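Local coordinates for protein soluble lytic murein transglycosylase (Escherichia coli, PDB 1QSA) that cleaves the glycosidic bonds between N-acetylmuramic acid and N-acetylglucosamine in peptidoglycan, forming a 1,6-anhydro bond in the muramic acid residue, at residues V258-M263 / I288-R293; P96-T101 / N107-K112; E5-Y10 / R387-M392; L328-E331 / E337-E340; G168-V173 / S193-P198. All blocks are in the same frame, centred on the assembly; numbering follows the deposited sequence.

Contact 1: V258-M263 / I288-R293; sequences VAWRLM and IERRVR
Met263 and Arg290 lie alongside one another and, with Trp260, join two parts of the alpha-superhelix: the C-terminal part of helix 248-260 with the residues that follow it, and one side of helix 285-298, with helix 269-280 between them in the chain. The two side chains run past each other in opposite senses, Met263 CG resting 3.7 Å from Arg290 CG. A bend in the arginine chain at chi2 (58°) carries the guanidinium alongside the methionine, where Met263 CB covers one of its faces, 3.7 Å above the plane and displaced toward the rim. At its far end the methionine turns toward the backbone of the opposing helix, CE coming within 4.1 Å of Arg291 N. Trp260 adds the outer carbons of its six-membered ring, CZ3 being 3.6 Å from Arg290 CG. Ring and guanidinium planes are 66° apart, and the tryptophan meets the aliphatic arm of the arginine rather than its charged end. A serine in place of Arg290 would probably leave a gap between the indole and the thioether and Met263 CB without the guanidinium face it rests on. Arg291, which flanks the methionine methyl, directs its own charge to Asp276 on helix 269-280, while Ile279, Leu287 and Met294 also touch Met263. Arg290 NH2 approaches Met263 O only to 3.7 Å, too long for a hydrogen bond.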
# COMPACT_ATOMS: atom_id res chain seq x y z
N VAL A 258 2.44 -24.88 -8.76
CA VAL A 258 3.14 -25.04 -10.03
C VAL A 258 2.40 -24.35 -11.18
O VAL A 258 3.02 -23.67 -11.99
CB VAL A 258 3.37 -26.54 -10.35
CG1 VAL A 258 3.92 -26.71 -11.77
CG2 VAL A 258 4.35 -27.12 -9.35
N ALA A 259 1.08 -24.49 -11.20
CA ALA A 259 0.25 -23.89 -12.25
C ALA A 259 0.46 -22.38 -12.34
O ALA A 259 0.46 -21.81 -13.44
CB ALA A 259 -1.22 -24.21 -12.03
N TRP A 260 0.63 -21.72 -11.19
CA TRP A 260 0.88 -20.29 -11.14
C TRP A 260 2.15 -19.92 -11.89
O TRP A 260 2.28 -18.79 -12.39
CB TRP A 260 1.07 -19.82 -9.69
CG TRP A 260 -0.17 -19.36 -9.03
CD1 TRP A 260 -0.88 -20.00 -8.06
CD2 TRP A 260 -0.87 -18.13 -9.30
NE1 TRP A 260 -1.98 -19.25 -7.70
CE2 TRP A 260 -2.00 -18.11 -8.45
CE3 TRP A 260 -0.65 -17.06 -10.17
CZ2 TRP A 260 -2.91 -17.05 -8.44
CZ3 TRP A 260 -1.56 -16.00 -10.17
CH2 TRP A 260 -2.67 -16.01 -9.31
N ARG A 261 3.11 -20.84 -11.90
CA ARG A 261 4.40 -20.61 -12.54
C ARG A 261 4.46 -21.06 -13.99
O ARG A 261 5.52 -21.00 -14.61
CB ARG A 261 5.53 -21.27 -11.74
CG ARG A 261 5.50 -21.03 -10.22
CD ARG A 261 5.32 -19.57 -9.86
NE ARG A 261 6.34 -18.70 -10.43
CZ ARG A 261 6.60 -17.47 -9.99
NH1 ARG A 261 5.95 -16.98 -8.94
NH2 ARG A 261 7.54 -16.74 -10.57
N LEU A 262 3.34 -21.54 -14.53
CA LEU A 262 3.29 -22.00 -15.92
C LEU A 262 2.38 -21.08 -16.74
O LEU A 262 1.73 -21.52 -17.68
CB LEU A 262 2.81 -23.45 -15.99
CG LEU A 262 3.78 -24.48 -15.41
CD1 LEU A 262 3.15 -25.87 -15.40
CD2 LEU A 262 5.09 -24.48 -16.20
N MET A 263 2.33 -19.81 -16.34
CA MET A 263 1.50 -18.80 -16.99
C MET A 263 2.26 -17.98 -18.02
O MET A 263 1.70 -17.05 -18.60
CB MET A 263 0.93 -17.83 -15.95
CG MET A 263 -0.11 -18.45 -15.03
SD MET A 263 -1.51 -19.09 -15.97
CE MET A 263 -2.47 -19.81 -14.65
N ILE A 288 -7.77 -19.43 -11.05
CA ILE A 288 -8.71 -19.49 -12.18
C ILE A 288 -8.77 -18.12 -12.85
O ILE A 288 -8.78 -18.04 -14.08
CB ILE A 288 -10.12 -19.93 -11.71
CG1 ILE A 288 -10.05 -21.35 -11.12
CG2 ILE A 288 -11.10 -19.89 -12.89
CD1 ILE A 288 -11.25 -21.75 -10.25
N GLU A 289 -8.79 -17.04 -12.06
CA GLU A 289 -8.81 -15.69 -12.62
C GLU A 289 -7.55 -15.42 -13.44
O GLU A 289 -7.61 -14.76 -14.50
CB GLU A 289 -8.95 -14.64 -11.52
CG GLU A 289 -10.36 -14.61 -10.92
CD GLU A 289 -10.49 -13.64 -9.76
OE1 GLU A 289 -9.56 -13.57 -8.93
OE2 GLU A 289 -11.52 -12.94 -9.69
N ARG A 290 -6.40 -15.89 -12.96
CA ARG A 290 -5.15 -15.70 -13.70
C ARG A 290 -5.25 -16.44 -15.05
O ARG A 290 -4.78 -15.92 -16.07
CB ARG A 290 -3.93 -16.21 -12.91
CG ARG A 290 -2.58 -16.03 -13.64
CD ARG A 290 -2.29 -14.57 -14.00
NE ARG A 290 -1.07 -14.41 -14.81
CZ ARG A 290 -1.04 -14.38 -16.14
NH1 ARG A 290 -2.17 -14.50 -16.83
NH2 ARG A 290 0.11 -14.23 -16.78
N ARG A 291 -5.90 -17.60 -15.06
CA ARG A 291 -6.08 -18.38 -16.29
C ARG A 291 -7.03 -17.67 -17.25
O ARG A 291 -6.86 -17.73 -18.47
CB ARG A 291 -6.58 -19.79 -15.96
CG ARG A 291 -6.64 -20.71 -17.17
CD ARG A 291 -5.31 -20.76 -17.91
NE ARG A 291 -5.36 -21.62 -19.10
CZ ARG A 291 -5.75 -21.21 -20.31
NH1 ARG A 291 -6.19 -19.96 -20.48
NH2 ARG A 291 -5.74 -22.06 -21.33
N VAL A 292 -8.06 -17.01 -16.70
CA VAL A 292 -9.00 -16.23 -17.51
C VAL A 292 -8.21 -15.09 -18.16
O VAL A 292 -8.41 -14.77 -19.35
CB VAL A 292 -10.14 -15.60 -16.63
CG1 VAL A 292 -10.92 -14.55 -17.40
CG2 VAL A 292 -11.08 -16.70 -16.12
N ARG A 293 -7.32 -14.47 -17.39
CA ARG A 293 -6.51 -13.37 -17.93
C ARG A 293 -5.58 -13.84 -19.04
O ARG A 293 -5.35 -13.10 -20.00
CB ARG A 293 -5.75 -12.64 -16.82
CG ARG A 293 -6.69 -11.83 -15.91
CD ARG A 293 -5.97 -10.91 -14.94
NE ARG A 293 -6.96 -10.07 -14.24
CZ ARG A 293 -7.50 -10.36 -13.06
NH1 ARG A 293 -7.06 -11.38 -12.34
NH2 ARG A 293 -8.42 -9.56 -12.53

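Contact 2: P96-T101 / N107-K112; sequences PEKPGT and NYYYAK
The irregular backbone around Lys98 passes over the side chain of Tyr108, with the CA atoms of these two residues 6.6 Å apart. Segment 96-101 has no regular structure and ends at Thr101, the N-cap of helix 102-114, whose OG1 caps Ala104 N; segment 107-112 lies farther along that same helix. With CG anti to the helical backbone N (chi1 173°), Tyr108 reaches out to the loop, and successive loop residues pack round its ring. Lys98 CA sits over one face in a CH-pi contact, 3.9 Å from the ring centroid and only 9° off the normal. Pro99 CD packs at the root of the side chain, 3.5 Å from Tyr108 CB. At the other end, Tyr108 OH donates to Pro96 O at 2.8 Å, reaching it from above the carbonyl plane (37° out). This carbonyl is gripped a second time, by a water at 2.6 Å from Pro96 O that also accepts from Lys112 NZ. Tyr109 turns its ring so that Tyr108 CD2 stands over the centre of one face, while Lys98 CD lies 3.7 Å from Tyr109 OH. The extended lysine chain thereby crosses the end of the tyrosine, and its ammonium goes on to a salt bridge with Glu127. Leu92 of helix 88-94 also touches Tyr108. Altogether this is an interhelical connection in an all-helical superhelix, folded back onto the helix it leads into, with a buried tyrosine packed against the loop backbone and bonded to it at Pro96 O.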
# COMPACT_ATOMS: atom_id res chain seq x y z
N PRO A 96 0.68 2.60 32.96
CA PRO A 96 0.07 1.44 33.62
C PRO A 96 -0.64 0.49 32.65
O PRO A 96 -0.77 -0.70 32.93
CB PRO A 96 -0.90 2.06 34.63
CG PRO A 96 -1.12 3.46 34.14
CD PRO A 96 0.21 3.86 33.56
N GLU A 97 -1.10 1.03 31.51
CA GLU A 97 -1.77 0.24 30.48
C GLU A 97 -0.80 -0.06 29.33
O GLU A 97 0.16 0.68 29.11
CB GLU A 97 -2.98 0.98 29.91
CG GLU A 97 -4.01 1.45 30.93
CD GLU A 97 -4.40 0.38 31.93
OE1 GLU A 97 -4.59 -0.79 31.52
OE2 GLU A 97 -4.52 0.71 33.13
N LYS A 98 -1.09 -1.13 28.60
CA LYS A 98 -0.27 -1.55 27.45
C LYS A 98 -0.11 -0.37 26.47
O LYS A 98 -1.10 0.25 26.08
CB LYS A 98 -0.99 -2.72 26.77
CG LYS A 98 -0.32 -3.31 25.55
CD LYS A 98 -1.31 -4.26 24.88
CE LYS A 98 -0.69 -5.01 23.71
NZ LYS A 98 -1.68 -5.91 23.04
N PRO A 99 1.14 -0.01 26.12
CA PRO A 99 1.37 1.10 25.19
C PRO A 99 1.03 0.79 23.74
O PRO A 99 0.70 -0.34 23.39
CB PRO A 99 2.86 1.43 25.39
CG PRO A 99 3.45 0.14 25.85
CD PRO A 99 2.40 -0.49 26.72
N GLY A 100 1.16 1.81 22.89
CA GLY A 100 0.80 1.67 21.49
C GLY A 100 1.71 0.96 20.51
O GLY A 100 1.22 0.24 19.64
N THR A 101 3.02 1.17 20.60
CA THR A 101 3.93 0.55 19.64
C THR A 101 4.40 -0.81 20.10
O THR A 101 4.41 -1.10 21.29
CB THR A 101 5.16 1.42 19.37
OG1 THR A 101 5.96 1.50 20.56
CG2 THR A 101 4.72 2.82 18.97
N ASN A 107 8.79 -3.62 25.98
CA ASN A 107 9.34 -3.06 27.20
C ASN A 107 8.36 -3.08 28.38
O ASN A 107 8.75 -3.31 29.53
CB ASN A 107 9.88 -1.65 26.94
CG ASN A 107 11.20 -1.68 26.18
OD1 ASN A 107 12.07 -2.50 26.47
ND2 ASN A 107 11.36 -0.77 25.23
N TYR A 108 7.08 -2.89 28.07
CA TYR A 108 6.01 -2.90 29.07
C TYR A 108 5.95 -4.29 29.73
O TYR A 108 5.90 -4.41 30.96
CB TYR A 108 4.68 -2.57 28.40
CG TYR A 108 3.45 -2.71 29.27
CD1 TYR A 108 3.03 -1.65 30.09
CD2 TYR A 108 2.68 -3.87 29.26
CE1 TYR A 108 1.87 -1.74 30.86
CE2 TYR A 108 1.50 -3.98 30.03
CZ TYR A 108 1.11 -2.91 30.83
OH TYR A 108 -0.07 -3.00 31.55
N TYR A 109 5.93 -5.34 28.90
CA TYR A 109 5.88 -6.69 29.46
C TYR A 109 7.16 -7.10 30.17
O TYR A 109 7.09 -7.80 31.17
CB TYR A 109 5.44 -7.70 28.41
CG TYR A 109 3.98 -7.48 28.09
CD1 TYR A 109 3.01 -7.69 29.08
CD2 TYR A 109 3.57 -6.99 26.86
CE1 TYR A 109 1.68 -7.42 28.84
CE2 TYR A 109 2.22 -6.72 26.61
CZ TYR A 109 1.29 -6.94 27.61
OH TYR A 109 -0.04 -6.70 27.38
N TYR A 110 8.31 -6.60 29.72
CA TYR A 110 9.56 -6.91 30.43
C TYR A 110 9.50 -6.19 31.79
O TYR A 110 9.93 -6.73 32.81
CB TYR A 110 10.78 -6.45 29.63
CG TYR A 110 12.09 -6.92 30.21
CD1 TYR A 110 12.47 -8.27 30.14
CD2 TYR A 110 12.97 -6.02 30.80
CE1 TYR A 110 13.70 -8.69 30.64
CE2 TYR A 110 14.20 -6.43 31.31
CZ TYR A 110 14.56 -7.77 31.22
OH TYR A 110 15.79 -8.18 31.72
N ALA A 111 8.91 -4.99 31.82
CA ALA A 111 8.76 -4.25 33.08
C ALA A 111 7.85 -5.04 34.03
O ALA A 111 8.07 -5.04 35.25
CB ALA A 111 8.18 -2.86 32.84
N LYS A 112 6.81 -5.67 33.49
CA LYS A 112 5.89 -6.49 34.29
C LYS A 112 6.67 -7.64 34.93
O LYS A 112 6.52 -7.89 36.12
CB LYS A 112 4.75 -7.02 33.41
CG LYS A 112 3.68 -5.97 33.09
CD LYS A 112 2.76 -5.74 34.28
CE LYS A 112 1.70 -4.68 34.00
NZ LYS A 112 0.64 -4.66 35.06
O HOH W 1 -0.39 -2.00 35.19
O HOH W 2 -0.89 -8.22 25.30

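Contact 3: E5-Y10 / R387-M392; sequences EQRSRY and RVRELM. With SO4 (sulfate ion), chain C; ACT (acetate ion), chain O.
Arg7 and Glu390 form a salt bridge between helix 3-18 and helix 383-393. The guanidinium grips the carboxylate side-on, NE to OE1 at 2.8 Å and NH2 to OE2 at 3.0 Å, both bonds fairly straight and close to the guanidinium plane. NE meets OE1 on its syn lone pair. The carboxylate plane is turned 31° from that of the arginine, and the bend of Glu390 at chi2 (-45°) swings its oxygens toward Arg7. Tyr35 OH also bonds OE1, while Tyr393 forms a cation-pi contact with Arg7.

A second set of hydrogen bonds gathers both helices round a sulfate, probably from the crystallisation liquor. Arg7 NH1 reaches sulfate O4 at 2.8 Å with an angle of 172°; Arg7 NH2 and Arg389 NE share O3, and Arg389 NH2 takes O2. The anion thus lies between two arginines and is likely to offset their mutual charge.

Farther along helix 3-18, Tyr10 OH donates to OXT of an acetate, probably also from the liquor, at 2.6 Å. Leu391 CD2 lies 3.8 Å from the acetate CH3. Through the Arg7-Glu390 salt bridge the N-terminal helix of the alpha-superhelix meets the L domain, consistent with the closed ring of Slt70.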
# COMPACT_ATOMS: atom_id res chain seq x y z
N GLU A 5 1.76 38.10 13.19
CA GLU A 5 3.04 38.36 13.86
C GLU A 5 3.61 37.08 14.46
O GLU A 5 4.83 36.86 14.42
CB GLU A 5 2.88 39.41 14.95
CG GLU A 5 2.79 40.81 14.38
CD GLU A 5 2.61 41.87 15.44
OE1 GLU A 5 3.37 41.87 16.44
OE2 GLU A 5 1.73 42.72 15.26
N GLN A 6 2.74 36.25 15.03
CA GLN A 6 3.18 34.98 15.61
C GLN A 6 3.82 34.09 14.55
O GLN A 6 4.81 33.38 14.82
CB GLN A 6 2.00 34.26 16.26
CG GLN A 6 1.53 34.95 17.53
CD GLN A 6 0.11 34.56 17.95
OE1 GLN A 6 -0.53 33.71 17.32
NE2 GLN A 6 -0.37 35.16 19.03
N ARG A 7 3.27 34.10 13.34
CA ARG A 7 3.82 33.30 12.23
C ARG A 7 5.29 33.65 11.98
O ARG A 7 6.13 32.76 11.84
CB ARG A 7 2.98 33.49 10.97
CG ARG A 7 1.71 32.67 11.01
CD ARG A 7 0.78 33.04 9.88
NE ARG A 7 -0.32 32.09 9.79
CZ ARG A 7 -1.23 32.11 8.82
NH1 ARG A 7 -1.19 33.05 7.88
NH2 ARG A 7 -2.21 31.20 8.81
N SER A 8 5.60 34.95 11.94
CA SER A 8 6.99 35.38 11.73
C SER A 8 7.88 34.89 12.87
O SER A 8 8.96 34.35 12.63
CB SER A 8 7.09 36.91 11.62
OG SER A 8 6.46 37.41 10.45
N ARG A 9 7.42 35.08 14.11
CA ARG A 9 8.21 34.65 15.28
C ARG A 9 8.39 33.13 15.29
O ARG A 9 9.45 32.64 15.69
CB ARG A 9 7.58 35.12 16.59
CG ARG A 9 7.52 36.65 16.71
CD ARG A 9 7.42 37.10 18.16
NE ARG A 9 6.30 36.51 18.91
CZ ARG A 9 5.03 36.88 18.78
NH1 ARG A 9 4.69 37.76 17.85
NH2 ARG A 9 4.10 36.29 19.51
N TYR A 10 7.40 32.40 14.78
CA TYR A 10 7.48 30.93 14.73
C TYR A 10 8.60 30.50 13.78
O TYR A 10 9.43 29.66 14.13
CB TYR A 10 6.14 30.33 14.29
CG TYR A 10 6.09 28.82 14.40
CD1 TYR A 10 6.05 28.19 15.64
CD2 TYR A 10 6.10 28.02 13.25
CE1 TYR A 10 6.01 26.80 15.75
CE2 TYR A 10 6.06 26.63 13.35
CZ TYR A 10 6.01 26.03 14.60
OH TYR A 10 5.99 24.65 14.70
N ARG A 387 -4.48 24.29 14.30
CA ARG A 387 -3.14 23.73 14.08
C ARG A 387 -3.02 23.28 12.62
O ARG A 387 -2.00 23.52 11.98
CB ARG A 387 -2.86 22.55 15.01
CG ARG A 387 -2.76 22.96 16.49
CD ARG A 387 -2.01 21.92 17.31
NE ARG A 387 -2.72 20.65 17.37
CZ ARG A 387 -3.72 20.36 18.20
NH1 ARG A 387 -4.16 21.27 19.06
NH2 ARG A 387 -4.29 19.17 18.15
N VAL A 388 -4.08 22.66 12.09
CA VAL A 388 -4.07 22.20 10.69
C VAL A 388 -3.83 23.39 9.76
O VAL A 388 -2.99 23.31 8.86
CB VAL A 388 -5.41 21.50 10.32
CG1 VAL A 388 -5.49 21.25 8.79
CG2 VAL A 388 -5.50 20.16 11.07
N ARG A 389 -4.52 24.50 10.03
CA ARG A 389 -4.37 25.70 9.22
C ARG A 389 -2.91 26.19 9.21
O ARG A 389 -2.36 26.48 8.15
CB ARG A 389 -5.29 26.81 9.74
CG ARG A 389 -5.12 28.16 9.04
CD ARG A 389 -6.05 29.21 9.62
NE ARG A 389 -5.85 30.52 8.99
CZ ARG A 389 -6.25 31.69 9.50
NH1 ARG A 389 -6.89 31.75 10.67
NH2 ARG A 389 -6.01 32.81 8.83
N GLU A 390 -2.27 26.24 10.38
CA GLU A 390 -0.89 26.68 10.45
C GLU A 390 0.04 25.72 9.72
O GLU A 390 0.93 26.15 9.01
CB GLU A 390 -0.42 26.85 11.90
CG GLU A 390 -1.12 28.00 12.62
CD GLU A 390 -1.19 29.24 11.75
OE1 GLU A 390 -0.12 29.80 11.46
OE2 GLU A 390 -2.31 29.63 11.31
N LEU A 391 -0.16 24.42 9.94
CA LEU A 391 0.68 23.42 9.29
C LEU A 391 0.60 23.50 7.77
O LEU A 391 1.62 23.45 7.08
CB LEU A 391 0.32 22.03 9.80
CG LEU A 391 0.64 21.78 11.28
CD1 LEU A 391 -0.06 20.50 11.75
CD2 LEU A 391 2.18 21.70 11.48
N MET A 392 -0.61 23.74 7.25
CA MET A 392 -0.78 23.87 5.80
C MET A 392 -0.13 25.18 5.31
O MET A 392 0.48 25.21 4.25
CB MET A 392 -2.27 23.79 5.43
CG MET A 392 -2.89 22.41 5.67
SD MET A 392 -1.99 21.09 4.79
CE MET A 392 -2.50 21.42 3.10
S SO4 C . -4.16 31.79 5.69
O1 SO4 C . -4.02 31.31 4.31
O2 SO4 C . -5.52 32.33 5.91
O3 SO4 C . -3.93 30.66 6.61
O4 SO4 C . -3.19 32.87 5.92
C ACT O . 6.65 22.11 12.57
O ACT O . 7.39 21.33 11.94
OXT ACT O . 6.85 23.34 12.60
CH3 ACT O . 5.45 21.56 13.32

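Contact 4: L328-E331 / E337-E340; sequences LLLE and EAKE
Ala338 packs its methyl against Leu329 and Leu330, at the point where helix 319-331 ends and helix 335-346 has just begun after a short turn. This is the tight part. Ala338 CB is 3.5 Å from Leu330 CG and 3.7 Å from Leu329 CB, so the single methyl touches two adjacent leucines, and the small residue allows the CA atoms of Leu329 and Ala338 to come within 5.4 Å.

Toward solvent the contact is made by long polar side chains, Glu337 with its carboxylate and Lys339 with CE. Glu337, extended with CG anti to its amide nitrogen (chi1 -164°), crosses Leu329 at about a right angle and lays its carboxylate against the branch methyls, Leu329 CD1 lying 3.7 Å from Glu337 OE2. With only an alanine at Leu329, the Glu337 carboxylate would probably lose the branch methyls it lies against and be free to swing. On the other flank, Lys339 CE only grazes Leu330 CD2 at 4.2 Å, while its ammonium is paired with Glu335.

Leu328 packs instead on helix 301-310. The touching groups are mainly hydrocarbon, and the polar ends beside them make no hydrogen bond between the segments, which implies that shape and burial of apolar surface hold this surface corner between consecutive helices.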
# COMPACT_ATOMS: atom_id res chain seq x y z
N LEU A 328 -18.83 -11.96 -24.22
CA LEU A 328 -19.08 -13.29 -24.80
C LEU A 328 -20.51 -13.38 -25.37
O LEU A 328 -20.71 -13.86 -26.49
CB LEU A 328 -18.91 -14.37 -23.74
CG LEU A 328 -17.49 -14.68 -23.25
CD1 LEU A 328 -17.59 -15.62 -22.07
CD2 LEU A 328 -16.66 -15.28 -24.40
N LEU A 329 -21.48 -12.88 -24.61
CA LEU A 329 -22.89 -12.90 -25.02
C LEU A 329 -23.12 -12.08 -26.28
O LEU A 329 -23.90 -12.47 -27.15
CB LEU A 329 -23.78 -12.37 -23.90
CG LEU A 329 -23.98 -13.33 -22.71
CD1 LEU A 329 -24.63 -12.56 -21.54
CD2 LEU A 329 -24.84 -14.54 -23.13
N LEU A 330 -22.44 -10.94 -26.40
CA LEU A 330 -22.57 -10.11 -27.59
C LEU A 330 -22.09 -10.89 -28.82
O LEU A 330 -22.78 -10.91 -29.84
CB LEU A 330 -21.76 -8.82 -27.47
CG LEU A 330 -22.36 -7.74 -26.56
CD1 LEU A 330 -21.32 -6.64 -26.31
CD2 LEU A 330 -23.62 -7.17 -27.22
N GLU A 331 -20.94 -11.56 -28.71
CA GLU A 331 -20.43 -12.32 -29.86
C GLU A 331 -21.36 -13.48 -30.23
O GLU A 331 -21.45 -13.86 -31.41
CB GLU A 331 -19.01 -12.85 -29.62
CG GLU A 331 -18.42 -13.42 -30.91
CD GLU A 331 -16.98 -13.89 -30.81
OE1 GLU A 331 -16.45 -14.07 -29.69
OE2 GLU A 331 -16.39 -14.11 -31.89
N GLU A 337 -29.54 -9.82 -23.39
CA GLU A 337 -28.90 -10.29 -22.17
C GLU A 337 -27.59 -9.55 -21.91
O GLU A 337 -27.32 -9.12 -20.78
CB GLU A 337 -28.62 -11.79 -22.26
CG GLU A 337 -28.32 -12.44 -20.90
CD GLU A 337 -28.04 -13.93 -20.97
OE1 GLU A 337 -28.46 -14.60 -21.94
OE2 GLU A 337 -27.40 -14.45 -20.02
N ALA A 338 -26.79 -9.38 -22.96
CA ALA A 338 -25.51 -8.68 -22.83
C ALA A 338 -25.70 -7.21 -22.47
O ALA A 338 -25.03 -6.70 -21.56
CB ALA A 338 -24.71 -8.81 -24.13
N LYS A 339 -26.61 -6.54 -23.17
CA LYS A 339 -26.81 -5.11 -22.94
C LYS A 339 -27.46 -4.78 -21.60
O LYS A 339 -27.27 -3.68 -21.08
CB LYS A 339 -27.49 -4.44 -24.13
CG LYS A 339 -26.52 -4.36 -25.34
CD LYS A 339 -27.07 -3.64 -26.55
CE LYS A 339 -26.09 -3.76 -27.72
NZ LYS A 339 -26.62 -3.13 -28.96
N GLU A 340 -28.17 -5.74 -21.02
CA GLU A 340 -28.77 -5.52 -19.71
C GLU A 340 -27.61 -5.52 -18.70
O GLU A 340 -27.59 -4.70 -17.77
CB GLU A 340 -29.80 -6.59 -19.38
CG GLU A 340 -30.43 -6.45 -17.99
CD GLU A 340 -31.03 -5.07 -17.70
OE1 GLU A 340 -31.61 -4.44 -18.62
OE2 GLU A 340 -30.92 -4.60 -16.54

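Contact 5: G168-V173 / S193-P198; sequences GNTGLV and SLANNP
Val173 N donates to Asn169 O at 3.0 Å in the opening turn of helix 170-178, and this turn presents Val173 and Thr170 to Ala195 near the end of helix 185-196. Asn169 is the N-cap: its OD1 also accepts from Leu172 N, at 3.3 Å and from well above the carbonyl plane (61° out). Its amide nitrogen ND2 is held by Gly132 O and Ser134 OG, bonds that probably fix the rotation of the capping group. Just ahead, Gly168 closes the preceding helix in a Schellman motif, with the positive phi that such an ending requires.

Across the contact, Ala195 carries most of the buried surface. Its CB is 3.8 Å from Val173 CG1, a branch that lies opposite the valine's own amide nitrogen (chi1 172°), and 3.7 Å from Thr170 O. Thr170 brings its side chain to the carbonyl: Thr170 CB comes to 3.6 Å from Ala195 O, with the CB atoms of the two residues 3.9 Å apart. The small methyl lets the backbones draw close, the CA atoms of Thr170 and Ala195 being 5.0 Å apart.

The joint thus brings the start of helix 170-178 against the last turn of the next helix, 185-196. Val173 also touches helix 154-166, through Ala164 and Met165, whereas Leu194 turns to helices 201-207 and 212-228, so the contact belongs to a continuous run of helices packed in succession.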
# COMPACT_ATOMS: atom_id res chain seq x y z
N GLY A 168 8.26 -15.91 4.69
CA GLY A 168 9.47 -15.76 3.90
C GLY A 168 10.66 -15.27 4.74
O GLY A 168 11.72 -14.89 4.21
N ASN A 169 10.47 -15.25 6.06
CA ASN A 169 11.51 -14.80 6.99
C ASN A 169 12.40 -15.99 7.33
O ASN A 169 12.43 -16.48 8.47
CB ASN A 169 10.85 -14.21 8.25
CG ASN A 169 11.80 -13.36 9.08
OD1 ASN A 169 13.01 -13.36 8.86
ND2 ASN A 169 11.24 -12.62 10.04
N THR A 170 13.15 -16.44 6.32
CA THR A 170 14.04 -17.59 6.47
C THR A 170 15.19 -17.32 7.45
O THR A 170 15.72 -18.25 8.05
CB THR A 170 14.57 -18.06 5.11
OG1 THR A 170 15.16 -16.94 4.43
CG2 THR A 170 13.42 -18.62 4.28
N GLY A 171 15.58 -16.05 7.59
CA GLY A 171 16.61 -15.71 8.55
C GLY A 171 16.11 -16.02 9.96
O GLY A 171 16.84 -16.59 10.79
N LEU A 172 14.86 -15.66 10.25
CA LEU A 172 14.27 -15.93 11.56
C LEU A 172 14.08 -17.44 11.74
O LEU A 172 14.31 -17.98 12.82
CB LEU A 172 12.95 -15.18 11.74
CG LEU A 172 12.17 -15.42 13.05
CD1 LEU A 172 13.04 -15.10 14.27
CD2 LEU A 172 10.89 -14.59 13.05
N VAL A 173 13.67 -18.14 10.68
CA VAL A 173 13.50 -19.59 10.76
C VAL A 173 14.81 -20.23 11.24
O VAL A 173 14.81 -21.05 12.17
CB VAL A 173 13.11 -20.22 9.38
CG1 VAL A 173 13.14 -21.76 9.47
CG2 VAL A 173 11.71 -19.77 9.00
N SER A 193 18.53 -26.23 6.99
CA SER A 193 18.89 -26.53 5.60
C SER A 193 17.80 -26.10 4.63
O SER A 193 18.11 -25.63 3.53
CB SER A 193 19.19 -28.03 5.43
OG SER A 193 20.39 -28.39 6.11
N LEU A 194 16.54 -26.24 5.04
CA LEU A 194 15.39 -25.89 4.22
C LEU A 194 15.30 -24.36 4.04
O LEU A 194 15.03 -23.86 2.94
CB LEU A 194 14.10 -26.44 4.85
CG LEU A 194 12.83 -26.44 3.99
CD1 LEU A 194 12.96 -27.50 2.89
CD2 LEU A 194 11.61 -26.73 4.85
N ALA A 195 15.53 -23.62 5.13
CA ALA A 195 15.50 -22.16 5.10
C ALA A 195 16.68 -21.63 4.27
O ALA A 195 16.57 -20.59 3.60
CB ALA A 195 15.58 -21.59 6.53
N ASN A 196 17.80 -22.34 4.31
CA ASN A 196 18.98 -21.94 3.56
C ASN A 196 18.82 -22.16 2.06
O ASN A 196 19.22 -21.31 1.24
CB ASN A 196 20.22 -22.69 4.06
CG ASN A 196 21.50 -22.23 3.38
OD1 ASN A 196 21.89 -21.06 3.46
ND2 ASN A 196 22.18 -23.15 2.70
N ASN A 197 18.25 -23.30 1.69
CA ASN A 197 18.06 -23.66 0.29
C ASN A 197 16.81 -24.53 0.16
O ASN A 197 16.81 -25.70 0.55
CB ASN A 197 19.30 -24.41 -0.22
CG ASN A 197 19.16 -24.86 -1.65
OD1 ASN A 197 18.21 -24.50 -2.35
ND2 ASN A 197 20.11 -25.68 -2.10
N PRO A 198 15.73 -23.96 -0.41
CA PRO A 198 14.47 -24.67 -0.58
C PRO A 198 14.57 -25.90 -1.46
O PRO A 198 13.68 -26.74 -1.47
CB PRO A 198 13.55 -23.60 -1.18
CG PRO A 198 14.48 -22.75 -1.96
CD PRO A 198 15.69 -22.63 -1.06

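Overall arrangement
From the N terminus, the first half of contact 3 (5-10) opens a loop that closes only at 387-392, and the other four contacts are all nested within it. Inside, they follow in series without crossing: contact 2 ties an interhelical loop to helix 102-114, contact 5 joins helices 170-178 and 185-196, contact 1 spans helices 248-260 and 285-298, and contact 4 links 319-331 to 335-346. Each of these inner contacts is local in the chain, whereas contact 3 is long-range, tying helix 3-18 to helix 383-393 in the L domain. Contacts 1 and 4 are the nearest pair, with about 8 Å between nearest atoms; contacts 2 and 4 lie on opposite sides of the chain's centre.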